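Local coordinates for protein Pcza361.24 (Amycolatopsis orientalis, PDB 3G2M) that probably transfers a methyl group from S-adenosyl-L-methionine to an amino nitrogen of glycopeptide antibiotics during their biosynthesis, at residues Phe145-Ile156 and Val176-Leu187. Sequence-based numbering, arbitrary orientation.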
loop_
_atom_site.group_PDB
_atom_site.type_symbol
_atom_site.label_atom_id
_atom_site.label_comp_id
_atom_site.label_asym_id
_atom_site.label_seq_id
_atom_site.Cartn_x
_atom_site.Cartn_y
_atom_site.Cartn_z
ATOM N N PHE A 145 11.654 -14.009 -11.245
ATOM C CA PHE A 145 12.935 -14.439 -11.817
ATOM C C PHE A 145 13.095 -15.949 -11.706
ATOM O O PHE A 145 12.430 -16.603 -10.898
ATOM C CB PHE A 145 14.120 -13.709 -11.153
ATOM C CG PHE A 145 14.254 -13.976 -9.673
ATOM C CD1 PHE A 145 15.118 -14.967 -9.207
ATOM C CD2 PHE A 145 13.517 -13.244 -8.745
ATOM C CE1 PHE A 145 15.241 -15.224 -7.853
ATOM C CE2 PHE A 145 13.641 -13.492 -7.385
ATOM C CZ PHE A 145 14.494 -14.492 -6.938
ATOM N N ALA A 146 13.999 -16.490 -12.519
ATOM C CA ALA A 146 14.248 -17.915 -12.559
ATOM C C ALA A 146 15.667 -18.136 -13.055
ATOM O O ALA A 146 16.006 -17.743 -14.169
ATOM C CB ALA A 146 13.247 -18.595 -13.480
ATOM N N LEU A 147 16.487 -18.746 -12.208
ATOM C CA LEU A 147 17.873 -19.051 -12.536
ATOM C C LEU A 147 18.111 -20.543 -12.468
ATOM O O LEU A 147 17.359 -21.266 -11.816
ATOM C CB LEU A 147 18.823 -18.347 -11.558
ATOM C CG LEU A 147 18.631 -16.838 -11.399
ATOM C CD1 LEU A 147 19.502 -16.290 -10.290
ATOM C CD2 LEU A 147 18.916 -16.141 -12.712
ATOM N N ASP A 148 19.171 -20.990 -13.138
ATOM C CA ASP A 148 19.600 -22.383 -13.089
ATOM C C ASP A 148 20.576 -22.584 -11.917
ATOM O O ASP A 148 21.636 -23.206 -12.053
ATOM C CB ASP A 148 20.231 -22.783 -14.426
ATOM C CG ASP A 148 20.474 -24.278 -14.539
ATOM O OD1 ASP A 148 19.787 -25.063 -13.841
ATOM O OD2 ASP A 148 21.366 -24.667 -15.323
ATOM N N LYS A 149 20.201 -22.039 -10.763
ATOM C CA LYS A 149 21.029 -22.070 -9.568
ATOM C C LYS A 149 20.167 -21.846 -8.328
ATOM O O LYS A 149 19.184 -21.106 -8.374
ATOM C CB LYS A 149 22.117 -20.990 -9.659
ATOM C CG LYS A 149 23.225 -21.103 -8.615
ATOM C CD LYS A 149 24.481 -20.363 -9.061
ATOM C CE LYS A 149 25.536 -20.358 -7.962
ATOM N NZ LYS A 149 26.841 -19.809 -8.437
ATOM N N ARG A 150 20.530 -22.503 -7.230
ATOM C CA ARG A 150 19.950 -22.201 -5.916
ATOM C C ARG A 150 21.041 -21.669 -4.989
ATOM O O ARG A 150 22.221 -21.836 -5.270
ATOM C CB ARG A 150 19.230 -23.414 -5.319
ATOM C CG ARG A 150 17.934 -23.746 -6.040
ATOM C CD ARG A 150 17.131 -24.851 -5.360
ATOM N NE ARG A 150 16.322 -25.556 -6.351
ATOM C CZ ARG A 150 14.992 -25.547 -6.414
ATOM N NH1 ARG A 150 14.268 -24.889 -5.519
ATOM N NH2 ARG A 150 14.384 -26.225 -7.376
ATOM N N PHE A 151 20.644 -21.008 -3.904
ATOM C CA PHE A 151 21.590 -20.269 -3.066
ATOM C C PHE A 151 21.328 -20.503 -1.587
ATOM O O PHE A 151 20.188 -20.717 -1.176
ATOM C CB PHE A 151 21.509 -18.763 -3.355
ATOM C CG PHE A 151 21.778 -18.392 -4.787
ATOM C CD1 PHE A 151 23.015 -17.895 -5.163
ATOM C CD2 PHE A 151 20.784 -18.517 -5.755
ATOM C CE1 PHE A 151 23.274 -17.543 -6.483
ATOM C CE2 PHE A 151 21.032 -18.174 -7.074
ATOM C CZ PHE A 151 22.279 -17.680 -7.440
ATOM N N GLY A 152 22.389 -20.456 -0.787
ATOM C CA GLY A 152 22.254 -20.584 0.663
ATOM C C GLY A 152 21.762 -19.300 1.307
ATOM O O GLY A 152 21.232 -19.326 2.416
ATOM N N THR A 153 21.947 -18.181 0.605
ATOM C CA THR A 153 21.572 -16.846 1.079
ATOM C C THR A 153 20.999 -16.021 -0.072
ATOM O O THR A 153 21.594 -15.950 -1.147
ATOM C CB THR A 153 22.793 -16.085 1.666
ATOM O OG1 THR A 153 23.476 -16.916 2.612
ATOM C CG2 THR A 153 22.357 -14.794 2.363
ATOM N N VAL A 154 19.836 -15.415 0.160
ATOM C CA VAL A 154 19.244 -14.460 -0.773
ATOM C C VAL A 154 18.936 -13.164 -0.014
ATOM O O VAL A 154 18.342 -13.199 1.057
ATOM C CB VAL A 154 17.955 -15.017 -1.453
ATOM C CG1 VAL A 154 17.326 -13.961 -2.376
ATOM C CG2 VAL A 154 18.253 -16.292 -2.245
ATOM N N VAL A 155 19.348 -12.029 -0.570
ATOM C CA VAL A 155 19.185 -10.731 0.105
ATOM C C VAL A 155 18.448 -9.701 -0.757
ATOM O O VAL A 155 18.553 -9.708 -1.988
ATOM C CB VAL A 155 20.546 -10.134 0.627
ATOM C CG1 VAL A 155 21.212 -11.071 1.629
ATOM C CG2 VAL A 155 21.500 -9.830 -0.505
ATOM N N ILE A 156 17.688 -8.826 -0.097
ATOM C CA ILE A 156 17.033 -7.711 -0.774
ATOM C C ILE A 156 17.012 -6.481 0.136
ATOM O O ILE A 156 16.787 -6.590 1.343
ATOM C CB ILE A 156 15.601 -8.089 -1.290
ATOM C CG1 ILE A 156 15.066 -7.031 -2.268
ATOM C CG2 ILE A 156 14.614 -8.338 -0.135
ATOM C CD1 ILE A 156 13.807 -7.464 -3.003
ATOM N N VAL A 176 11.866 -16.329 -4.536
ATOM C CA VAL A 176 12.913 -16.566 -3.535
ATOM C C VAL A 176 12.875 -18.003 -2.988
ATOM O O VAL A 176 13.915 -18.673 -2.958
ATOM C CB VAL A 176 12.884 -15.522 -2.388
ATOM C CG1 VAL A 176 13.904 -15.885 -1.301
ATOM C CG2 VAL A 176 13.177 -14.129 -2.927
ATOM N N ARG A 177 11.691 -18.478 -2.577
ATOM C CA ARG A 177 11.522 -19.876 -2.142
ATOM C C ARG A 177 12.165 -20.853 -3.130
ATOM O O ARG A 177 12.919 -21.752 -2.735
ATOM C CB ARG A 177 10.036 -20.234 -1.965
ATOM C CG ARG A 177 9.800 -21.703 -1.601
ATOM C CD ARG A 177 8.365 -22.155 -1.820
ATOM N NE ARG A 177 7.997 -22.156 -3.236
ATOM C CZ ARG A 177 6.956 -21.504 -3.744
ATOM N NH1 ARG A 177 6.148 -20.799 -2.953
ATOM N NH2 ARG A 177 6.712 -21.566 -5.046
ATOM N N GLU A 178 11.887 -20.656 -4.418
ATOM C CA GLU A 178 12.378 -21.577 -5.449
ATOM C C GLU A 178 13.897 -21.536 -5.631
ATOM O O GLU A 178 14.463 -22.428 -6.262
ATOM C CB GLU A 178 11.673 -21.327 -6.786
ATOM C CG GLU A 178 10.173 -21.633 -6.770
ATOM C CD GLU A 178 9.861 -23.074 -6.407
ATOM O OE1 GLU A 178 10.562 -23.988 -6.878
ATOM O OE2 GLU A 178 8.903 -23.292 -5.648
ATOM N N HIS A 179 14.549 -20.520 -5.066
ATOM C CA HIS A 179 15.992 -20.311 -5.258
ATOM C C HIS A 179 16.824 -20.524 -4.000
ATOM O O HIS A 179 18.044 -20.364 -4.024
ATOM C CB HIS A 179 16.265 -18.922 -5.854
ATOM C CG HIS A 179 15.893 -18.809 -7.296
ATOM N ND1 HIS A 179 14.605 -18.560 -7.713
ATOM C CD2 HIS A 179 16.637 -18.930 -8.419
ATOM C CE1 HIS A 179 14.572 -18.524 -9.032
ATOM N NE2 HIS A 179 15.793 -18.741 -9.486
ATOM N N LEU A 180 16.163 -20.883 -2.906
ATOM C CA LEU A 180 16.851 -21.217 -1.674
ATOM C C LEU A 180 17.199 -22.703 -1.644
ATOM O O LEU A 180 16.356 -23.556 -1.930
ATOM C CB LEU A 180 15.989 -20.878 -0.455
ATOM C CG LEU A 180 15.794 -19.419 -0.033
ATOM C CD1 LEU A 180 14.751 -19.352 1.075
ATOM C CD2 LEU A 180 17.107 -18.792 0.422
ATOM N N GLU A 181 18.444 -22.998 -1.294
ATOM C CA GLU A 181 18.854 -24.361 -0.986
ATOM C C GLU A 181 18.218 -24.760 0.348
ATOM O O GLU A 181 17.805 -23.879 1.114
ATOM C CB GLU A 181 20.381 -24.446 -0.920
ATOM C CG GLU A 181 21.033 -24.856 -2.239
ATOM C CD GLU A 181 22.524 -24.546 -2.308
ATOM O OE1 GLU A 181 23.124 -24.792 -3.385
ATOM O OE2 GLU A 181 23.097 -24.059 -1.301
ATOM N N PRO A 182 18.081 -26.079 0.617
ATOM C CA PRO A 182 17.642 -26.509 1.953
ATOM C C PRO A 182 18.420 -25.815 3.075
ATOM O O PRO A 182 19.651 -25.809 3.064
ATOM C CB PRO A 182 17.916 -28.027 1.960
ATOM C CG PRO A 182 18.552 -28.349 0.638
ATOM C CD PRO A 182 18.252 -27.224 -0.294
ATOM N N GLY A 183 17.695 -25.220 4.019
ATOM C CA GLY A 183 18.316 -24.479 5.119
ATOM C C GLY A 183 18.776 -23.072 4.761
ATOM O O GLY A 183 19.307 -22.358 5.612
ATOM N N GLY A 184 18.582 -22.669 3.506
ATOM C CA GLY A 184 18.997 -21.345 3.045
ATOM C C GLY A 184 18.180 -20.231 3.684
ATOM O O GLY A 184 17.036 -20.445 4.093
ATOM N N LYS A 185 18.764 -19.042 3.780
ATOM C CA LYS A 185 18.044 -17.911 4.366
ATOM C C LYS A 185 17.798 -16.720 3.433
ATOM O O LYS A 185 18.613 -16.399 2.556
ATOM C CB LYS A 185 18.643 -17.473 5.714
ATOM C CG LYS A 185 20.117 -17.104 5.727
ATOM C CD LYS A 185 20.681 -17.190 7.166
ATOM C CE LYS A 185 19.784 -16.467 8.189
ATOM N NZ LYS A 185 20.211 -16.721 9.602
ATOM N N PHE A 186 16.637 -16.103 3.635
ATOM C CA PHE A 186 16.210 -14.911 2.921
ATOM C C PHE A 186 16.342 -13.738 3.883
ATOM O O PHE A 186 15.682 -13.703 4.920
ATOM C CB PHE A 186 14.753 -15.086 2.462
ATOM C CG PHE A 186 14.209 -13.937 1.647
ATOM C CD1 PHE A 186 15.055 -13.075 0.941
ATOM C CD2 PHE A 186 12.828 -13.746 1.549
ATOM C CE1 PHE A 186 14.540 -12.027 0.185
ATOM C CE2 PHE A 186 12.301 -12.703 0.780
ATOM C CZ PHE A 186 13.151 -11.843 0.106
ATOM N N LEU A 187 17.218 -12.796 3.550
ATOM C CA LEU A 187 17.451 -11.632 4.404
ATOM C C LEU A 187 16.917 -10.385 3.740
ATOM O O LEU A 187 17.173 -10.148 2.561
ATOM C CB LEU A 187 18.946 -11.438 4.697
ATOM C CG LEU A 187 19.789 -12.412 5.531
ATOM C CD1 LEU A 187 19.348 -12.463 6.970
ATOM C CD2 LEU A 187 19.834 -13.808 4.958
#
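Leu147 N donates a hydrogen bond to His179 NE2 (2.8 Å), and the donor lies in the imidazole plane. Phe145 CE1 lies over one face of the same ring, toward its rim, 3.4 Å from His179 ND1; the two rings meet obliquely, with planes at 37°. At chi1 62° Phe145 turns the CE1 corner of its ring over the rim of the imidazole. ND1 of His179 is hydrogen-bonded to Ser175 O, so both ring nitrogens are held and the ring rotation is fixed. The His179 carbonyl also accepts from Phe151 N (2.7 Å).

Beyond this, Glu181 N donates to Phe151 O. The Glu181-Gly184 type II turn then leads into a second parallel ladder of four backbone hydrogen bonds: Lys185 N to Gly152 O, Val154 N to Lys185 O, Leu187 N to Val154 O and Ile156 N to Leu187 O. On one sheet face Val154 CG2 packs on Leu180 CD2 (3.8 Å), and Val154 CG1 meets Val176 CG1 and Phe186 CD1. On the other, Val155 CG1 touches Leu187 CB (3.8 Å), and Phe75 of helix 69-79 packs on both residues.

Strand 151-156 also pairs with strand 86-89. Ile156 lies beside Met142, an S-adenosyl-L-methionine-binding residue. Helix 166-179 links the parallel strands as a beta-alpha-beta crossover of the Rossmann-like class I methyltransferase fold.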